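PDB 6MPR: malonate decarboxylase subunit alpha from Acinetobacter baumannii ATCC 17978, which probably acts as the acyl-carrier-protein transferase of malonate decarboxylase, exchanging acetyl for malonyl on the carrier protein during malonate breakdown. Local coordinates for residues 25-30 with 192-197; 32-37 with 53-58; 157-162 with 183-188; 36-41 with 219-224; 169-174 with 214-219. One frame throughout, in Å; residues are numbered along the deposited sequence. Where two conformers were deposited one is given.

Contact 1: residues 25-30 with 192-197; sequences HAKQLK and DGIVIV
Lys27, Ile194 and Asp192 carry most of this contact between helix 22-34 and the turn that leads into strand 194-199. The Lys27 chain is fully extended. With CG anti to the backbone N (chi1 170°), it runs along the turn toward the start of the strand. Its CD passes 3.6 Å from Asp192 O. Its ammonium group reaches the backbone, where NZ donates to Gly193 O at 2.9 Å and meets the carbonyl almost head-on, with a C=O...N angle of 168°. A water bridges the same NZ to Asp192 OD1, at 2.9 Å from each. NZ and OD1 do not meet directly. The salt bridge of NZ is instead with Asp220, whose other carboxylate oxygen accepts from Val195 N. Ile194 packs against the aliphatic parts of the two lysines. Its CG1 is 4.0 Å from Lys27 CG, the two side chains running antiparallel alongside each other. Its CD1 touches Lys30 CD, also at 4.0 Å. The methylenes of both lysines thus serve as apolar cover where strand 194-199 enters the parallel sheet. The ammonium of Lys27 is shared by a carbonyl, a carboxylate and a water, which would favour its charged form.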
# COMPACT_ATOMS: atom_id res chain seq x y z
N HIS A 25 -5.35 5.65 -30.51
CA HIS A 25 -5.53 5.25 -31.90
C HIS A 25 -5.08 3.82 -32.13
O HIS A 25 -5.71 3.07 -32.89
CB HIS A 25 -4.75 6.18 -32.83
CG HIS A 25 -4.94 5.87 -34.28
ND1 HIS A 25 -3.99 5.21 -35.04
CD2 HIS A 25 -5.98 6.12 -35.12
CE1 HIS A 25 -4.44 5.07 -36.27
NE2 HIS A 25 -5.64 5.61 -36.35
N ALA A 26 -3.98 3.41 -31.49
CA ALA A 26 -3.50 2.05 -31.68
C ALA A 26 -4.51 1.04 -31.14
O ALA A 26 -4.79 0.02 -31.79
CB ALA A 26 -2.14 1.87 -31.00
N LYS A 27 -5.08 1.31 -29.97
CA LYS A 27 -6.08 0.40 -29.43
C LYS A 27 -7.32 0.35 -30.32
O LYS A 27 -7.89 -0.73 -30.54
CB LYS A 27 -6.46 0.81 -28.00
CG LYS A 27 -7.67 0.06 -27.45
CD LYS A 27 -7.99 0.47 -26.01
CE LYS A 27 -9.26 -0.24 -25.55
NZ LYS A 27 -9.51 -0.09 -24.10
N GLN A 28 -7.71 1.49 -30.90
CA GLN A 28 -8.92 1.49 -31.70
C GLN A 28 -8.78 0.60 -32.93
O GLN A 28 -9.73 -0.06 -33.34
CB GLN A 28 -9.31 2.91 -32.11
CG GLN A 28 -10.71 2.98 -32.70
CD GLN A 28 -11.72 2.23 -31.84
OE1 GLN A 28 -11.99 2.62 -30.70
NE2 GLN A 28 -12.27 1.14 -32.37
N LEU A 29 -7.58 0.56 -33.53
CA LEU A 29 -7.40 -0.26 -34.73
C LEU A 29 -7.52 -1.74 -34.41
O LEU A 29 -8.11 -2.50 -35.18
CB LEU A 29 -6.04 0.03 -35.36
CG LEU A 29 -5.82 1.42 -35.94
CD1 LEU A 29 -4.44 1.50 -36.57
CD2 LEU A 29 -6.90 1.75 -36.98
N LYS A 30 -6.95 -2.16 -33.28
CA LYS A 30 -7.03 -3.56 -32.87
C LYS A 30 -8.47 -3.96 -32.55
O LYS A 30 -8.92 -5.04 -32.96
CB LYS A 30 -6.13 -3.78 -31.66
CG LYS A 30 -4.66 -3.57 -31.97
CD LYS A 30 -3.89 -3.34 -30.66
CE LYS A 30 -2.44 -2.97 -30.92
NZ LYS A 30 -1.66 -2.70 -29.67
N ASP A 192 -5.66 3.05 -22.24
CA ASP A 192 -5.90 2.42 -23.53
C ASP A 192 -5.13 1.11 -23.68
O ASP A 192 -4.65 0.77 -24.76
CB ASP A 192 -5.58 3.40 -24.66
CG ASP A 192 -6.67 4.45 -24.81
OD1 ASP A 192 -7.77 4.10 -25.32
OD2 ASP A 192 -6.46 5.59 -24.37
N GLY A 193 -5.00 0.37 -22.56
CA GLY A 193 -4.70 -1.04 -22.62
C GLY A 193 -5.94 -1.82 -23.03
O GLY A 193 -7.03 -1.27 -23.17
N ILE A 194 -5.77 -3.12 -23.24
CA ILE A 194 -6.88 -3.98 -23.66
C ILE A 194 -7.13 -5.03 -22.57
O ILE A 194 -6.21 -5.76 -22.17
CB ILE A 194 -6.59 -4.63 -25.03
CG1 ILE A 194 -6.43 -3.51 -26.07
CG2 ILE A 194 -7.70 -5.61 -25.39
CD1 ILE A 194 -6.19 -3.99 -27.46
N VAL A 195 -8.37 -5.08 -22.09
CA VAL A 195 -8.75 -5.91 -20.94
C VAL A 195 -9.69 -6.99 -21.46
O VAL A 195 -10.75 -6.69 -22.03
CB VAL A 195 -9.41 -5.07 -19.84
CG1 VAL A 195 -9.95 -5.92 -18.67
CG2 VAL A 195 -8.42 -4.00 -19.29
N ILE A 196 -9.29 -8.25 -21.29
CA ILE A 196 -10.10 -9.40 -21.68
C ILE A 196 -10.36 -10.23 -20.43
O ILE A 196 -9.41 -10.61 -19.74
CB ILE A 196 -9.40 -10.26 -22.75
CG1 ILE A 196 -9.06 -9.41 -23.98
CG2 ILE A 196 -10.27 -11.47 -23.11
CD1 ILE A 196 -7.96 -9.99 -24.80
N VAL A 197 -11.63 -10.52 -20.16
CA VAL A 197 -12.02 -11.27 -18.96
C VAL A 197 -12.71 -12.56 -19.39
O VAL A 197 -13.77 -12.53 -20.04
CB VAL A 197 -12.93 -10.44 -18.04
CG1 VAL A 197 -13.17 -11.16 -16.72
CG2 VAL A 197 -12.32 -9.05 -17.79
O HOH W 1 -9.96 2.76 -23.95

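Contact 2: residues 32-37 with 53-58; sequences EMANQY and ETLITP
Met33 meets Thr54 near the ends of two helices, 22-34 and 48-55. In one of its two conformers the chain bends back at chi3, and CE comes to 3.8 Å from Thr54 CG2. Ala34 is next and lies deeper. Its backbone N is 3.7 Å from the same Thr54 methyl, and its CB packs on Leu55 CD2 at 3.5 Å. Thr54 CG2 stands anti to its own backbone N, which turns the methyl to the first helix. The hydroxyl OG1 is bonded back to Lys50 O within its own helix. The two helices pack on one side of a parallel alpha/beta sheet, consistent with the Rossmann-like clan of the family, and both Ala34 and Leu55 also touch Tyr221 of strand 221-224. Gln36 turns back on its own segment: NE2 donates to Met33 O at 3.0 Å, in the carbonyl plane and on a lone pair. Its CG sits over the centre of one face of the Tyr37 ring. Tyr37 itself comes to Thr54 obliquely, with CE2 4.2 Å from OG1, and packs on Lys50 and Val51 of helix 48-55.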
# COMPACT_ATOMS: atom_id res chain seq x y z
N GLU A 32 -11.10 -2.62 -33.77
CA GLU A 32 -11.84 -2.64 -35.03
C GLU A 32 -11.61 -3.94 -35.78
O GLU A 32 -12.56 -4.53 -36.31
CB GLU A 32 -11.42 -1.44 -35.87
CG GLU A 32 -12.42 -0.99 -36.89
CD GLU A 32 -12.16 0.45 -37.26
OE1 GLU A 32 -11.04 0.76 -37.72
OE2 GLU A 32 -13.07 1.28 -37.04
N MET A 33 -10.37 -4.42 -35.79
CA MET A 33 -10.06 -5.67 -36.47
C MET A 33 -10.65 -6.87 -35.73
O MET A 33 -11.17 -7.79 -36.35
CB MET A 33 -8.55 -5.82 -36.62
CG MET A 33 -7.96 -5.09 -37.82
SD MET A 33 -6.18 -5.31 -37.95
CE MET A 33 -6.02 -7.03 -37.48
N ALA A 34 -10.57 -6.86 -34.40
CA ALA A 34 -11.08 -7.99 -33.62
C ALA A 34 -12.59 -8.08 -33.66
O ALA A 34 -13.15 -9.18 -33.55
CB ALA A 34 -10.61 -7.89 -32.16
N ASN A 35 -13.28 -6.94 -33.81
CA ASN A 35 -14.73 -6.92 -33.70
C ASN A 35 -15.42 -7.73 -34.78
O ASN A 35 -16.57 -8.14 -34.61
CB ASN A 35 -15.26 -5.48 -33.73
CG ASN A 35 -15.08 -4.76 -32.40
OD1 ASN A 35 -14.90 -5.38 -31.35
ND2 ASN A 35 -15.14 -3.43 -32.45
N GLN A 36 -14.74 -7.98 -35.91
CA GLN A 36 -15.33 -8.83 -36.92
C GLN A 36 -15.54 -10.26 -36.43
O GLN A 36 -16.34 -10.99 -37.02
CB GLN A 36 -14.46 -8.86 -38.17
CG GLN A 36 -13.22 -9.72 -38.03
CD GLN A 36 -12.33 -9.67 -39.25
OE1 GLN A 36 -12.68 -10.19 -40.31
NE2 GLN A 36 -11.17 -9.03 -39.11
N TYR A 37 -14.84 -10.67 -35.36
CA TYR A 37 -14.96 -12.01 -34.82
C TYR A 37 -15.86 -12.09 -33.59
O TYR A 37 -16.17 -13.20 -33.16
CB TYR A 37 -13.59 -12.58 -34.46
CG TYR A 37 -12.60 -12.56 -35.59
CD1 TYR A 37 -12.78 -13.38 -36.69
CD2 TYR A 37 -11.49 -11.73 -35.55
CE1 TYR A 37 -11.88 -13.36 -37.74
CE2 TYR A 37 -10.59 -11.70 -36.61
CZ TYR A 37 -10.79 -12.53 -37.69
OH TYR A 37 -9.90 -12.53 -38.74
N GLU A 53 -4.43 -13.34 -31.00
CA GLU A 53 -3.45 -12.98 -32.02
C GLU A 53 -3.76 -11.65 -32.71
O GLU A 53 -2.91 -11.13 -33.44
CB GLU A 53 -3.38 -14.09 -33.07
CG GLU A 53 -2.74 -15.36 -32.57
CD GLU A 53 -2.85 -16.51 -33.56
OE1 GLU A 53 -2.20 -17.54 -33.32
OE2 GLU A 53 -3.58 -16.37 -34.58
N THR A 54 -4.97 -11.13 -32.53
CA THR A 54 -5.39 -9.87 -33.12
C THR A 54 -5.21 -8.72 -32.14
O THR A 54 -4.81 -7.61 -32.53
CB THR A 54 -6.87 -9.94 -33.54
OG1 THR A 54 -7.06 -11.06 -34.40
CG2 THR A 54 -7.31 -8.66 -34.25
N LEU A 55 -5.49 -8.95 -30.85
CA LEU A 55 -5.47 -7.90 -29.84
C LEU A 55 -4.10 -7.71 -29.20
O LEU A 55 -3.81 -6.62 -28.69
CB LEU A 55 -6.50 -8.21 -28.75
CG LEU A 55 -7.95 -8.20 -29.23
CD1 LEU A 55 -8.85 -8.62 -28.11
CD2 LEU A 55 -8.33 -6.81 -29.71
N ILE A 56 -3.28 -8.74 -29.18
CA ILE A 56 -1.95 -8.68 -28.57
C ILE A 56 -0.93 -8.46 -29.68
O ILE A 56 -1.09 -8.95 -30.80
CB ILE A 56 -1.64 -9.96 -27.77
CG1 ILE A 56 -2.74 -10.24 -26.74
CG2 ILE A 56 -0.27 -9.86 -27.08
CD1 ILE A 56 -2.52 -11.54 -26.00
N THR A 57 0.11 -7.68 -29.37
CA THR A 57 1.18 -7.30 -30.28
C THR A 57 2.51 -7.76 -29.70
O THR A 57 2.67 -7.74 -28.47
CB THR A 57 1.19 -5.77 -30.47
OG1 THR A 57 -0.14 -5.32 -30.77
CG2 THR A 57 2.12 -5.32 -31.60
N PRO A 58 3.48 -8.17 -30.52
CA PRO A 58 4.78 -8.55 -29.96
C PRO A 58 5.37 -7.43 -29.11
O PRO A 58 5.23 -6.25 -29.43
CB PRO A 58 5.63 -8.82 -31.21
CG PRO A 58 4.65 -9.17 -32.26
CD PRO A 58 3.41 -8.39 -31.97

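Contact 3: residues 157-162 with 183-188; sequences NVVLSA and ALIEPA
Val159 has CG1 anti to its backbone N (chi1 179°) and CG2 anti to its carbonyl carbon, and both methyls meet helix 183-188. CG2 presses on Ala188 CB at 3.5 Å, tighter than usual for two carbons. The same methyl lies 3.5 Å from Leu184 O, a buried carbonyl oxygen with no hydrogen-bond partner in the model. CG1 meets Ile185 CG1 at 4.0 Å, the two side chains crossing at about a right angle. Helix 181-189 lies between strands 158-163 and 194-199 along the chain, so the contact belongs to a beta-alpha-beta crossover of the parallel sheet. The axes of the short strand and helix segments approach to 8.3 Å, at 151° between their N-to-C directions. Further along the strand, in one of its two conformers, Ser161 OG lies 3.8 Å from Ile185 CG1 and is hydrogen-bonded to Glu65. Ile185 and Ala188 also pack on Val195 of the next strand. Glu186 of the same helix reaches Arg347 of the second subunit in a salt bridge.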
# COMPACT_ATOMS: atom_id res chain seq x y z
N ASN A 157 -0.11 -3.27 -21.35
CA ASN A 157 -0.78 -3.15 -22.64
C ASN A 157 -2.00 -4.04 -22.76
O ASN A 157 -2.95 -3.70 -23.49
CB ASN A 157 0.18 -3.50 -23.78
CG ASN A 157 1.39 -2.62 -23.80
OD1 ASN A 157 2.51 -3.08 -23.57
ND2 ASN A 157 1.19 -1.35 -24.11
N VAL A 158 -1.99 -5.19 -22.08
CA VAL A 158 -3.04 -6.19 -22.13
C VAL A 158 -3.20 -6.75 -20.73
O VAL A 158 -2.21 -7.00 -20.03
CB VAL A 158 -2.71 -7.33 -23.12
CG1 VAL A 158 -3.82 -8.39 -23.13
CG2 VAL A 158 -2.45 -6.77 -24.53
N VAL A 159 -4.44 -6.95 -20.31
CA VAL A 159 -4.73 -7.66 -19.06
C VAL A 159 -5.68 -8.81 -19.36
O VAL A 159 -6.74 -8.61 -19.97
CB VAL A 159 -5.33 -6.72 -18.00
CG1 VAL A 159 -5.64 -7.49 -16.73
CG2 VAL A 159 -4.36 -5.57 -17.69
N LEU A 160 -5.29 -10.02 -18.93
CA LEU A 160 -6.05 -11.26 -19.12
C LEU A 160 -6.49 -11.73 -17.73
O LEU A 160 -5.66 -12.18 -16.93
CB LEU A 160 -5.19 -12.32 -19.81
CG LEU A 160 -4.55 -11.92 -21.14
CD1 LEU A 160 -3.65 -13.08 -21.64
CD2 LEU A 160 -5.63 -11.57 -22.15
N SER A 161 -7.79 -11.62 -17.45
CA SER A 161 -8.31 -11.82 -16.11
C SER A 161 -9.49 -12.78 -16.15
O SER A 161 -9.95 -13.19 -17.21
CB SER A 161 -8.76 -10.49 -15.47
OG SER A 161 -7.66 -9.63 -15.24
N ALA A 162 -9.97 -13.16 -14.96
CA ALA A 162 -11.08 -14.11 -14.84
C ALA A 162 -12.12 -13.63 -13.84
O ALA A 162 -11.80 -12.99 -12.83
CB ALA A 162 -10.57 -15.49 -14.40
N ALA A 183 -7.02 -4.31 -9.03
CA ALA A 183 -5.73 -3.62 -9.06
C ALA A 183 -5.02 -3.85 -10.38
O ALA A 183 -4.24 -2.99 -10.81
CB ALA A 183 -4.84 -4.10 -7.91
N LEU A 184 -5.24 -5.00 -11.02
CA LEU A 184 -4.59 -5.30 -12.29
C LEU A 184 -5.30 -4.63 -13.46
O LEU A 184 -4.66 -4.23 -14.45
CB LEU A 184 -4.54 -6.81 -12.52
CG LEU A 184 -3.87 -7.68 -11.46
CD1 LEU A 184 -4.03 -9.17 -11.79
CD2 LEU A 184 -2.40 -7.30 -11.29
N ILE A 185 -6.64 -4.54 -13.40
CA ILE A 185 -7.40 -4.06 -14.55
C ILE A 185 -7.35 -2.54 -14.66
O ILE A 185 -7.19 -2.00 -15.75
CB ILE A 185 -8.84 -4.58 -14.48
CG1 ILE A 185 -8.86 -6.09 -14.72
CG2 ILE A 185 -9.73 -3.85 -15.50
CD1 ILE A 185 -10.22 -6.74 -14.48
N GLU A 186 -7.52 -1.83 -13.53
CA GLU A 186 -7.63 -0.37 -13.60
C GLU A 186 -6.48 0.28 -14.36
O GLU A 186 -6.75 1.15 -15.20
CB GLU A 186 -7.77 0.23 -12.20
CG GLU A 186 -7.73 1.75 -12.23
CD GLU A 186 -8.14 2.40 -10.93
OE1 GLU A 186 -8.73 1.71 -10.06
OE2 GLU A 186 -7.89 3.63 -10.79
N PRO A 187 -5.20 -0.07 -14.14
CA PRO A 187 -4.13 0.61 -14.90
C PRO A 187 -4.27 0.50 -16.41
O PRO A 187 -3.99 1.47 -17.13
CB PRO A 187 -2.86 -0.10 -14.40
CG PRO A 187 -3.20 -0.45 -12.97
CD PRO A 187 -4.65 -0.92 -13.07
N ALA A 188 -4.73 -0.65 -16.91
CA ALA A 188 -4.94 -0.83 -18.34
C ALA A 188 -6.20 -0.12 -18.83
O ALA A 188 -6.22 0.45 -19.92
CB ALA A 188 -5.04 -2.32 -18.67

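Contact 4: residues 36-41 with 219-224; sequences QYTDGV and VDYVVV
One backbone hydrogen bond joins the segments: Val222 N donates to Val41 O at 2.9 Å, with an N-H...O angle of 159°. The donor stands above the carbonyl plane and not on a lone pair. Val41 O also receives a CA-H...O contact from Tyr221 CA, at 3.2 Å. Both groups come from the same edge of strand 221-224. The aromatic contacts centre on Tyr221. Val41 O and Gly40 O lie at the ring edge near its plane, with Gly40 O 3.8 Å from CE1. Thr38 CG2 approaches CE1 obliquely, also at 3.8 Å. Thr38 is fixed by its own OG1: a chi1 of 69° swings it over to Gly40 O, to which it donates at 2.8 Å, closing the loop on itself. The ring hydroxyl is hydrogen-bonded to Asn35. The apolar pair is Val41 CG1 with Val222 CG2, 4.2 Å apart. The same CG1 makes a van der Waals contact with the backbone at Asp220 O, at 3.5 Å. Asp220 forms salt bridges with Lys27 and with Arg342 of the second subunit. The loop thus delivers strand 42-43 to the edge of strand 221-224, as one of the two outermost strands of the parallel alpha/beta sheet within the chain.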
# COMPACT_ATOMS: atom_id res chain seq x y z
N GLN A 36 -14.74 -7.98 -35.91
CA GLN A 36 -15.33 -8.83 -36.92
C GLN A 36 -15.54 -10.26 -36.43
O GLN A 36 -16.34 -10.99 -37.02
CB GLN A 36 -14.46 -8.86 -38.17
CG GLN A 36 -13.22 -9.72 -38.03
CD GLN A 36 -12.33 -9.67 -39.25
OE1 GLN A 36 -12.68 -10.19 -40.31
NE2 GLN A 36 -11.17 -9.03 -39.11
N TYR A 37 -14.84 -10.67 -35.36
CA TYR A 37 -14.96 -12.01 -34.82
C TYR A 37 -15.86 -12.09 -33.59
O TYR A 37 -16.17 -13.20 -33.16
CB TYR A 37 -13.59 -12.58 -34.46
CG TYR A 37 -12.60 -12.56 -35.59
CD1 TYR A 37 -12.78 -13.38 -36.69
CD2 TYR A 37 -11.49 -11.73 -35.55
CE1 TYR A 37 -11.88 -13.36 -37.74
CE2 TYR A 37 -10.59 -11.70 -36.61
CZ TYR A 37 -10.79 -12.53 -37.69
OH TYR A 37 -9.90 -12.53 -38.74
N THR A 38 -16.26 -10.97 -33.02
CA THR A 38 -17.02 -10.97 -31.78
C THR A 38 -18.45 -10.54 -32.02
O THR A 38 -18.82 -10.00 -33.08
CB THR A 38 -16.37 -10.06 -30.74
OG1 THR A 38 -16.52 -8.70 -31.17
CG2 THR A 38 -14.89 -10.40 -30.55
N ASP A 39 -19.27 -10.81 -31.01
CA ASP A 39 -20.63 -10.28 -30.93
C ASP A 39 -20.58 -9.17 -29.89
O ASP A 39 -20.88 -9.36 -28.71
CB ASP A 39 -21.62 -11.39 -30.59
CG ASP A 39 -21.56 -12.53 -31.58
OD1 ASP A 39 -21.68 -12.27 -32.80
OD2 ASP A 39 -21.39 -13.69 -31.16
N GLY A 40 -20.16 -7.99 -30.34
CA GLY A 40 -19.92 -6.89 -29.44
C GLY A 40 -18.75 -7.18 -28.51
O GLY A 40 -17.64 -7.48 -28.97
N VAL A 41 -19.02 -7.13 -27.21
CA VAL A 41 -18.00 -7.43 -26.21
C VAL A 41 -17.69 -8.92 -26.13
O VAL A 41 -16.61 -9.30 -25.66
CB VAL A 41 -18.48 -6.87 -24.84
CG1 VAL A 41 -17.47 -7.13 -23.76
CG2 VAL A 41 -18.77 -5.37 -24.95
N VAL A 219 -13.68 -2.87 -19.26
CA VAL A 219 -13.51 -4.16 -19.92
C VAL A 219 -13.68 -3.97 -21.43
O VAL A 219 -14.64 -3.33 -21.87
CB VAL A 219 -14.52 -5.18 -19.38
CG1 VAL A 219 -14.43 -6.51 -20.14
CG2 VAL A 219 -14.31 -5.40 -17.87
N ASP A 220 -12.77 -4.53 -22.22
CA ASP A 220 -12.99 -4.48 -23.66
C ASP A 220 -13.69 -5.72 -24.21
O ASP A 220 -14.56 -5.60 -25.08
CB ASP A 220 -11.66 -4.25 -24.37
CG ASP A 220 -11.03 -2.96 -23.94
OD1 ASP A 220 -11.61 -1.89 -24.24
OD2 ASP A 220 -9.99 -3.02 -23.24
N TYR A 221 -13.36 -6.91 -23.69
CA TYR A 221 -14.00 -8.12 -24.17
C TYR A 221 -14.19 -9.12 -23.04
O TYR A 221 -13.40 -9.15 -22.09
CB TYR A 221 -13.19 -8.82 -25.26
CG TYR A 221 -13.04 -8.01 -26.52
CD1 TYR A 221 -14.03 -8.00 -27.50
CD2 TYR A 221 -11.90 -7.26 -26.73
CE1 TYR A 221 -13.88 -7.24 -28.67
CE2 TYR A 221 -11.73 -6.52 -27.88
CZ TYR A 221 -12.72 -6.50 -28.84
OH TYR A 221 -12.52 -5.75 -29.98
N VAL A 222 -15.23 -9.95 -23.17
CA VAL A 222 -15.42 -11.10 -22.30
C VAL A 222 -15.49 -12.34 -23.17
O VAL A 222 -15.82 -12.28 -24.36
CB VAL A 222 -16.68 -10.98 -21.40
CG1 VAL A 222 -16.61 -9.72 -20.53
CG2 VAL A 222 -17.95 -11.00 -22.24
N VAL A 223 -15.17 -13.49 -22.57
CA VAL A 223 -15.27 -14.78 -23.24
C VAL A 223 -15.71 -15.80 -22.21
O VAL A 223 -15.21 -15.80 -21.08
CB VAL A 223 -13.94 -15.19 -23.92
CG1 VAL A 223 -12.82 -15.40 -22.87
CG2 VAL A 223 -14.13 -16.46 -24.74
N VAL A 224 -16.67 -16.65 -22.56
CA VAL A 224 -17.08 -17.75 -21.69
C VAL A 224 -16.00 -18.82 -21.75
O VAL A 224 -15.65 -19.32 -22.83
CB VAL A 224 -18.45 -18.31 -22.11
CG1 VAL A 224 -18.84 -19.50 -21.23
CG2 VAL A 224 -19.50 -17.23 -22.03

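Contact 5: residues 169-174 with 214-219; sequences QGNIYT and IPASWV
A single antiparallel beta bridge joins the short strand 172-173 to the loop that leads into strand 221-224. Ile172 and Ile214 form the hydrogen-bonded pair. Ile172 N donates to Ile214 O at 3.0 Å, and Ile214 N returns a bond to Ile172 O at 3.2 Å. Their side chains run alongside each other in the same direction, with the two CB atoms 3.8 Å apart. Ile172 CG1 also crosses obliquely to Val219 CG2, at 3.8 Å, and both residues pack on Val197 of the parallel sheet. Gly170, at positive phi (99°), packs closely on Val219. Its O is 3.3 Å from Val219 CG2. Ala216 begins a 3-10 turn and tucks its CB against Gln169 O at 3.3 Å. Asn171 reaches over to the start of this turn. With CG anti to the carbonyl carbon (chi1 -67°), its amide turns OD1 to Ala216 N, while ND2 is held by Asp167. OD1 accepts from Ala216 N at 2.8 Å, with the donor 56° above the carbonyl plane.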
# COMPACT_ATOMS: atom_id res chain seq x y z
N GLN A 169 -22.55 -6.30 -21.64
CA GLN A 169 -21.83 -5.03 -21.69
C GLN A 169 -20.39 -5.15 -21.20
O GLN A 169 -19.59 -4.25 -21.44
CB GLN A 169 -22.56 -3.98 -20.86
CG GLN A 169 -23.80 -3.41 -21.53
CD GLN A 169 -23.43 -2.54 -22.70
OE1 GLN A 169 -22.97 -1.41 -22.52
NE2 GLN A 169 -23.62 -3.05 -23.92
N GLY A 170 -20.05 -6.24 -20.51
CA GLY A 170 -18.74 -6.40 -19.92
C GLY A 170 -18.64 -6.08 -18.44
O GLY A 170 -17.53 -6.05 -17.91
N ASN A 171 -19.76 -5.81 -17.77
CA ASN A 171 -19.75 -5.80 -16.31
C ASN A 171 -19.38 -7.19 -15.78
O ASN A 171 -19.90 -8.19 -16.26
CB ASN A 171 -21.13 -5.41 -15.77
CG ASN A 171 -21.50 -3.97 -16.07
OD1 ASN A 171 -20.84 -3.04 -15.60
ND2 ASN A 171 -22.58 -3.78 -16.83
N ILE A 172 -18.49 -7.25 -14.78
CA ILE A 172 -17.98 -8.51 -14.28
C ILE A 172 -18.36 -8.68 -12.82
O ILE A 172 -18.20 -7.77 -12.01
CB ILE A 172 -16.44 -8.63 -14.42
CG1 ILE A 172 -15.95 -8.14 -15.79
CG2 ILE A 172 -16.03 -10.09 -14.22
CD1 ILE A 172 -16.37 -9.03 -16.95
N TYR A 173 -18.83 -9.87 -12.49
CA TYR A 173 -18.94 -10.32 -11.10
C TYR A 173 -17.76 -11.23 -10.79
O TYR A 173 -17.60 -12.27 -11.44
CB TYR A 173 -20.27 -11.04 -10.87
CG TYR A 173 -20.38 -11.70 -9.51
CD1 TYR A 173 -20.30 -10.94 -8.36
CD2 TYR A 173 -20.52 -13.08 -9.39
CE1 TYR A 173 -20.38 -11.53 -7.11
CE2 TYR A 173 -20.61 -13.68 -8.15
CZ TYR A 173 -20.54 -12.90 -7.01
OH TYR A 173 -20.62 -13.49 -5.77
N THR A 174 -16.90 -10.81 -9.85
CA THR A 174 -15.77 -11.63 -9.41
C THR A 174 -15.96 -12.23 -8.01
O THR A 174 -15.28 -13.22 -7.68
CB THR A 174 -14.47 -10.81 -9.44
OG1 THR A 174 -14.63 -9.59 -8.70
CG2 THR A 174 -14.09 -10.45 -10.86
N ILE A 214 -16.31 -5.28 -11.45
CA ILE A 214 -15.52 -4.57 -12.44
C ILE A 214 -16.52 -3.94 -13.40
O ILE A 214 -17.26 -4.66 -14.08
CB ILE A 214 -14.57 -5.50 -13.23
CG1 ILE A 214 -13.65 -6.30 -12.29
CG2 ILE A 214 -13.77 -4.69 -14.25
CD1 ILE A 214 -12.65 -5.45 -11.54
N PRO A 215 -16.59 -2.61 -13.50
CA PRO A 215 -17.55 -1.98 -14.42
C PRO A 215 -17.24 -2.25 -15.88
O PRO A 215 -16.09 -2.39 -16.29
CB PRO A 215 -17.42 -0.48 -14.12
CG PRO A 215 -16.58 -0.37 -12.87
CD PRO A 215 -15.76 -1.63 -12.79
N ALA A 216 -18.32 -2.27 -16.68
CA ALA A 216 -18.23 -2.50 -18.11
C ALA A 216 -17.23 -1.57 -18.80
O ALA A 216 -16.56 -1.96 -19.75
CB ALA A 216 -19.62 -2.34 -18.73
N SER A 217 -17.15 -0.32 -18.35
CA SER A 217 -16.26 0.58 -19.07
C SER A 217 -14.78 0.25 -18.85
O SER A 217 -13.93 0.77 -19.59
CB SER A 217 -16.55 2.02 -18.69
OG SER A 217 -16.27 2.25 -17.32
N TRP A 218 -14.44 -0.61 -17.89
CA TRP A 218 -13.05 -1.05 -17.73
C TRP A 218 -12.70 -2.24 -18.62
O TRP A 218 -11.51 -2.58 -18.73
CB TRP A 218 -12.76 -1.46 -16.28
CG TRP A 218 -12.95 -0.38 -15.27
CD1 TRP A 218 -13.62 0.81 -15.44
CD2 TRP A 218 -12.48 -0.39 -13.92
NE1 TRP A 218 -13.60 1.53 -14.26
CE2 TRP A 218 -12.91 0.82 -13.32
CE3 TRP A 218 -11.75 -1.30 -13.15
CZ2 TRP A 218 -12.63 1.13 -11.99
CZ3 TRP A 218 -11.46 -0.97 -11.84
CH2 TRP A 218 -11.90 0.23 -11.28
N VAL A 219 -13.68 -2.87 -19.26
CA VAL A 219 -13.51 -4.16 -19.92
C VAL A 219 -13.68 -3.97 -21.43
O VAL A 219 -14.64 -3.33 -21.87
CB VAL A 219 -14.52 -5.18 -19.38
CG1 VAL A 219 -14.43 -6.51 -20.14
CG2 VAL A 219 -14.31 -5.40 -17.87

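How the contacts relate
Contacts 3 and 5 are buried, while contacts 1, 2 and 4 are only partly so and lie farther from the chain's centre. Contacts 1, 3 and 4 reach the same parallel sheet, through neighbouring strands 158-163, 194-199 and 221-224. Contacts 1 and 2 both use helix 22-34, and contact 4 takes up the loop that follows it. Contacts 2 and 3 have no hydrogen bonds between their segments and rest on packing. Contact 4 relies on a backbone bond, and contact 5 adds an asparagine side chain to its backbone pair; they share Val219. Contact 1 alone uses a charged side chain and a water, and its lysine meets Asp220 of contact 4. Contacts 3, 4 and 5 also touch the second subunit.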